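Local coordinates for protein ML032222a iGluR (Mnemiopsis leidyi, PDB 4YKI) that binds glycine in the ligand-binding domain of a ctenophore ionotropic glutamate receptor and so probably gates an ion channel, at residues E54-L66 with N74-D86. Residues are numbered along the deposited sequence; the frame is centred on the assembly and turned at random. Where two conformers were deposited one is given.
Sequences EYIQPDDRKFGAL and NGMIRDLLDDKTD. With GLY (glycine), chain E.
F63 is held between the bound glycine and M76: the methionine CE sits over one face, 3.6 Å from the centroid of the F63 ring, in a CH-pi contact, while the ligand's CA covers the opposite face. A bend at the end of the M76 chain (chi3 -77°) turns that methyl onto the ring, and M76 CG lies against P58 CD. The tight part is where the loop crosses the N-terminal end of helix 75-81. M76 N donates to K62 O (3.1 Å), with weaker bonds from M76 N and I77 N to F63 O. G64 and G75 pass with CA atoms 4.1 Å apart, and a CB on either would clash. D60 grips both sides: OD2 takes G75 N on its syn lone pair (2.9 Å), and OD1 accepts from K62 N in an Asx turn. With an alanine in place of D60, G75 N and K62 N are likely to lose these acceptors. N74 OD1 receives A65 N at 3.0 Å, its ND2 bonding S143. Toward I56 the packing gives way to water: one water donates to both D79 OD2 and I56 O, a second to D79 OD2 and Q57 O, a third links OD1 to D59 N, and I56 CD1 merely rests on K84 O, beyond the helix. The loop leaving strand 52-56 is thus tied to helix 75-81, whose M76, I77 and L80 pack on I88 of strand 87-89.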
loop_
_atom_site.group_PDB
_atom_site.type_symbol
_atom_site.label_atom_id
_atom_site.label_comp_id
_atom_site.label_asym_id
_atom_site.label_seq_id
_atom_site.Cartn_x
_atom_site.Cartn_y
_atom_site.Cartn_z
ATOM N N GLU B 54 -23.417 -3.280 11.945
ATOM C CA GLU B 54 -23.345 -4.563 12.622
ATOM C C GLU B 54 -22.358 -5.414 11.860
ATOM O O GLU B 54 -22.089 -5.156 10.692
ATOM C CB GLU B 54 -24.713 -5.248 12.659
ATOM C CG GLU B 54 -25.224 -5.667 11.276
ATOM C CD GLU B 54 -26.625 -6.211 11.322
ATOM O OE1 GLU B 54 -27.558 -5.410 11.101
ATOM O OE2 GLU B 54 -26.787 -7.426 11.579
ATOM N N TYR B 55 -21.848 -6.454 12.507
ATOM C CA TYR B 55 -20.946 -7.391 11.870
ATOM C C TYR B 55 -21.663 -8.696 11.558
ATOM O O TYR B 55 -22.429 -9.200 12.388
ATOM C CB TYR B 55 -19.750 -7.656 12.778
ATOM C CG TYR B 55 -18.832 -6.480 13.045
ATOM C CD1 TYR B 55 -17.962 -6.017 12.068
ATOM C CD2 TYR B 55 -18.812 -5.853 14.278
ATOM C CE1 TYR B 55 -17.111 -4.967 12.317
ATOM C CE2 TYR B 55 -17.964 -4.796 14.538
ATOM C CZ TYR B 55 -17.102 -4.369 13.558
ATOM O OH TYR B 55 -16.210 -3.345 13.806
ATOM N N ILE B 56 -21.399 -9.242 10.385
ATOM C CA ILE B 56 -22.000 -10.496 9.922
ATOM C C ILE B 56 -20.872 -11.425 9.481
ATOM O O ILE B 56 -20.072 -11.099 8.594
ATOM C CB ILE B 56 -22.976 -10.273 8.746
ATOM C CG1 ILE B 56 -24.112 -9.340 9.206
ATOM C CG2 ILE B 56 -23.510 -11.625 8.174
ATOM C CD1 ILE B 56 -25.237 -9.134 8.230
ATOM N N GLN B 57 -20.806 -12.584 10.129
ATOM C CA GLN B 57 -19.824 -13.590 9.771
ATOM C C GLN B 57 -20.397 -14.580 8.778
ATOM O O GLN B 57 -21.545 -14.960 8.876
ATOM C CB GLN B 57 -19.377 -14.344 11.015
ATOM C CG GLN B 57 -18.884 -13.472 12.132
ATOM C CD GLN B 57 -18.165 -14.275 13.176
ATOM O OE1 GLN B 57 -17.136 -14.898 12.900
ATOM N NE2 GLN B 57 -18.703 -14.281 14.394
ATOM N N PRO B 58 -19.587 -15.047 7.825
ATOM C CA PRO B 58 -20.083 -16.092 6.928
ATOM C C PRO B 58 -20.242 -17.402 7.677
ATOM O O PRO B 58 -19.402 -17.740 8.511
ATOM C CB PRO B 58 -18.983 -16.211 5.875
ATOM C CG PRO B 58 -17.751 -15.842 6.618
ATOM C CD PRO B 58 -18.172 -14.741 7.577
ATOM N N ASP B 59 -21.308 -18.129 7.386
ATOM C CA ASP B 59 -21.525 -19.408 8.026
ATOM C C ASP B 59 -20.353 -20.380 7.812
ATOM O O ASP B 59 -20.036 -21.193 8.682
ATOM C CB ASP B 59 -22.827 -20.024 7.491
ATOM C CG ASP B 59 -24.050 -19.173 7.795
ATOM O OD1 ASP B 59 -24.075 -18.548 8.871
ATOM O OD2 ASP B 59 -25.008 -19.161 6.979
ATOM N N ASP B 60 -19.697 -20.296 6.662
ATOM C CA ASP B 60 -18.601 -21.206 6.359
ATOM C C ASP B 60 -17.288 -20.807 7.053
ATOM O O ASP B 60 -16.340 -21.565 7.004
ATOM C CB ASP B 60 -18.421 -21.397 4.835
ATOM C CG ASP B 60 -18.022 -20.127 4.073
ATOM O OD1 ASP B 60 -17.551 -19.140 4.689
ATOM O OD2 ASP B 60 -18.160 -20.173 2.824
ATOM N N ARG B 61 -17.259 -19.629 7.693
ATOM C CA ARG B 61 -16.103 -19.073 8.407
ATOM C C ARG B 61 -14.824 -18.978 7.543
ATOM O O ARG B 61 -13.712 -19.003 8.044
ATOM C CB ARG B 61 -15.905 -19.769 9.760
ATOM C CG ARG B 61 -17.090 -19.592 10.781
ATOM C CD ARG B 61 -17.286 -18.107 11.236
ATOM N NE ARG B 61 -18.127 -17.967 12.433
ATOM C CZ ARG B 61 -19.457 -17.929 12.431
ATOM N NH1 ARG B 61 -20.128 -18.008 11.294
ATOM N NH2 ARG B 61 -20.125 -17.782 13.571
ATOM N N LYS B 62 -15.021 -18.827 6.241
ATOM C CA LYS B 62 -13.917 -18.629 5.312
ATOM C C LYS B 62 -13.734 -17.151 4.946
ATOM O O LYS B 62 -14.676 -16.359 4.988
ATOM C CB LYS B 62 -14.145 -19.420 4.015
ATOM C CG LYS B 62 -14.487 -20.889 4.185
ATOM C CD LYS B 62 -13.473 -21.630 5.030
ATOM C CE LYS B 62 -13.858 -23.090 5.145
ATOM N NZ LYS B 62 -13.094 -23.816 6.188
ATOM N N PHE B 63 -12.527 -16.793 4.533
ATOM C CA PHE B 63 -12.276 -15.473 3.980
ATOM C C PHE B 63 -12.887 -15.366 2.575
ATOM O O PHE B 63 -13.668 -14.458 2.301
ATOM C CB PHE B 63 -10.773 -15.139 3.988
ATOM C CG PHE B 63 -10.307 -14.477 5.255
ATOM C CD1 PHE B 63 -10.237 -15.186 6.441
ATOM C CD2 PHE B 63 -9.959 -13.141 5.267
ATOM C CE1 PHE B 63 -9.823 -14.568 7.614
ATOM C CE2 PHE B 63 -9.554 -12.522 6.432
ATOM C CZ PHE B 63 -9.490 -13.236 7.609
ATOM N N GLY B 64 -12.544 -16.319 1.707
ATOM C CA GLY B 64 -13.197 -16.471 0.414
ATOM C C GLY B 64 -12.253 -16.675 -0.756
ATOM O O GLY B 64 -11.232 -15.973 -0.894
ATOM N N ALA B 65 -12.614 -17.622 -1.612
ATOM C CA ALA B 65 -11.882 -17.914 -2.821
ATOM C C ALA B 65 -12.866 -18.374 -3.878
ATOM O O ALA B 65 -14.016 -18.722 -3.568
ATOM C CB ALA B 65 -10.824 -19.002 -2.568
ATOM N N LEU B 66 -12.403 -18.385 -5.122
ATOM C CA LEU B 66 -13.210 -18.796 -6.255
ATOM C C LEU B 66 -12.976 -20.282 -6.565
ATOM O O LEU B 66 -11.835 -20.718 -6.776
ATOM C CB LEU B 66 -12.854 -17.941 -7.470
ATOM C CG LEU B 66 -13.581 -18.257 -8.781
ATOM C CD1 LEU B 66 -15.080 -18.142 -8.661
ATOM C CD2 LEU B 66 -13.083 -17.286 -9.829
ATOM N N ASN B 74 -17.024 -18.229 -2.068
ATOM C CA ASN B 74 -17.451 -18.577 -0.716
ATOM C C ASN B 74 -16.968 -17.514 0.266
ATOM O O ASN B 74 -16.475 -16.452 -0.141
ATOM C CB ASN B 74 -17.007 -20.007 -0.344
ATOM C CG ASN B 74 -15.520 -20.190 -0.322
ATOM O OD1 ASN B 74 -14.745 -19.233 -0.352
ATOM N ND2 ASN B 74 -15.104 -21.441 -0.253
ATOM N N GLY B 75 -17.162 -17.761 1.553
ATOM C CA GLY B 75 -16.627 -16.882 2.584
ATOM C C GLY B 75 -17.236 -15.498 2.612
ATOM O O GLY B 75 -18.350 -15.243 2.159
ATOM N N MET B 76 -16.466 -14.563 3.151
ATOM C CA MET B 76 -16.908 -13.170 3.226
ATOM C C MET B 76 -17.110 -12.584 1.837
ATOM O O MET B 76 -17.975 -11.744 1.659
ATOM C CB MET B 76 -15.916 -12.332 4.046
ATOM C CG MET B 76 -15.965 -12.641 5.547
ATOM S SD MET B 76 -14.782 -11.683 6.539
ATOM C CE MET B 76 -13.311 -12.597 6.133
ATOM N N ILE B 77 -16.295 -13.004 0.868
ATOM C CA ILE B 77 -16.453 -12.513 -0.496
ATOM C C ILE B 77 -17.861 -12.845 -1.005
ATOM O O ILE B 77 -18.560 -11.989 -1.547
ATOM C CB ILE B 77 -15.400 -13.110 -1.453
ATOM C CG1 ILE B 77 -13.958 -12.814 -1.003
ATOM C CG2 ILE B 77 -15.634 -12.583 -2.868
ATOM C CD1 ILE B 77 -13.546 -11.370 -1.010
ATOM N N ARG B 78 -18.283 -14.097 -0.825
ATOM C CA ARG B 78 -19.602 -14.520 -1.287
ATOM C C ARG B 78 -20.721 -13.744 -0.602
ATOM O O ARG B 78 -21.690 -13.349 -1.245
ATOM C CB ARG B 78 -19.786 -16.034 -1.092
ATOM C CG ARG B 78 -21.140 -16.583 -1.504
ATOM C CD ARG B 78 -21.472 -16.380 -2.976
ATOM N NE ARG B 78 -22.732 -17.048 -3.320
ATOM C CZ ARG B 78 -22.851 -18.338 -3.629
ATOM N NH1 ARG B 78 -21.798 -19.142 -3.692
ATOM N NH2 ARG B 78 -24.051 -18.820 -3.887
ATOM N N ASP B 79 -20.584 -13.514 0.704
ATOM C CA ASP B 79 -21.616 -12.763 1.412
ATOM C C ASP B 79 -21.743 -11.351 0.851
ATOM O O ASP B 79 -22.836 -10.806 0.762
ATOM C CB ASP B 79 -21.304 -12.689 2.909
ATOM C CG ASP B 79 -21.728 -13.919 3.698
ATOM O OD1 ASP B 79 -22.243 -14.898 3.125
ATOM O OD2 ASP B 79 -21.489 -13.873 4.931
ATOM N N LEU B 80 -20.607 -10.732 0.512
ATOM C CA LEU B 80 -20.632 -9.395 -0.090
ATOM C C LEU B 80 -21.333 -9.428 -1.462
ATOM O O LEU B 80 -22.202 -8.618 -1.730
ATOM C CB LEU B 80 -19.194 -8.875 -0.209
ATOM C CG LEU B 80 -19.032 -7.427 -0.653
ATOM C CD1 LEU B 80 -19.562 -6.484 0.401
ATOM C CD2 LEU B 80 -17.583 -7.114 -0.906
ATOM N N LEU B 81 -20.965 -10.386 -2.309
ATOM C CA LEU B 81 -21.580 -10.532 -3.631
ATOM C C LEU B 81 -23.076 -10.766 -3.545
ATOM O O LEU B 81 -23.817 -10.316 -4.406
ATOM C CB LEU B 81 -20.929 -11.672 -4.402
ATOM C CG LEU B 81 -19.476 -11.401 -4.809
ATOM C CD1 LEU B 81 -18.846 -12.653 -5.376
ATOM C CD2 LEU B 81 -19.366 -10.263 -5.831
ATOM N N ASP B 82 -23.509 -11.462 -2.488
ATOM C CA ASP B 82 -24.919 -11.785 -2.308
ATOM C C ASP B 82 -25.694 -10.706 -1.563
ATOM O O ASP B 82 -26.856 -10.911 -1.237
ATOM C CB ASP B 82 -25.056 -13.094 -1.530
ATOM C CG ASP B 82 -24.685 -14.322 -2.343
ATOM O OD1 ASP B 82 -24.527 -14.222 -3.580
ATOM O OD2 ASP B 82 -24.539 -15.384 -1.717
ATOM N N ASP B 83 -25.067 -9.559 -1.295
ATOM C CA ASP B 83 -25.700 -8.415 -0.639
ATOM C C ASP B 83 -26.102 -8.711 0.797
ATOM O O ASP B 83 -26.965 -8.049 1.343
ATOM C CB ASP B 83 -26.906 -7.913 -1.450
ATOM C CG ASP B 83 -27.473 -6.580 -0.945
ATOM O OD1 ASP B 83 -26.692 -5.629 -0.650
ATOM O OD2 ASP B 83 -28.724 -6.481 -0.847
ATOM N N LYS B 84 -25.448 -9.680 1.420
ATOM C CA LYS B 84 -25.589 -9.860 2.862
ATOM C C LYS B 84 -24.802 -8.807 3.642
ATOM O O LYS B 84 -25.163 -8.462 4.782
ATOM C CB LYS B 84 -25.155 -11.268 3.264
ATOM C CG LYS B 84 -26.102 -12.326 2.700
ATOM C CD LYS B 84 -25.751 -13.733 3.107
ATOM C CE LYS B 84 -26.794 -14.749 2.610
ATOM N NZ LYS B 84 -26.309 -16.133 2.791
ATOM N N THR B 85 -23.737 -8.308 3.023
ATOM C CA THR B 85 -22.909 -7.269 3.610
ATOM C C THR B 85 -22.656 -6.167 2.581
ATOM O O THR B 85 -22.842 -6.363 1.371
ATOM C CB THR B 85 -21.585 -7.833 4.111
ATOM O OG1 THR B 85 -20.977 -8.523 3.020
ATOM C CG2 THR B 85 -21.801 -8.775 5.279
ATOM N N ASP B 86 -22.233 -5.009 3.086
ATOM C CA ASP B 86 -21.911 -3.824 2.293
ATOM C C ASP B 86 -20.416 -3.558 2.166
ATOM O O ASP B 86 -19.980 -2.836 1.267
ATOM C CB ASP B 86 -22.529 -2.615 2.966
ATOM C CG ASP B 86 -24.005 -2.762 3.136
ATOM O OD1 ASP B 86 -24.646 -3.078 2.130
ATOM O OD2 ASP B 86 -24.515 -2.605 4.256
HETATM N N GLY E . -6.035 -12.261 5.364
HETATM C CA GLY E . -6.566 -13.511 4.772
HETATM C C GLY E . -7.335 -13.301 3.489
HETATM O O GLY E . -7.724 -14.320 2.878
HETATM O OXT GLY E . -7.575 -12.139 3.097
HETATM O O HOH W 1 -19.667 -12.012 5.874
HETATM O O HOH W 2 -23.578 -14.834 6.659
HETATM O O HOH W 3 -23.096 -16.782 5.118
#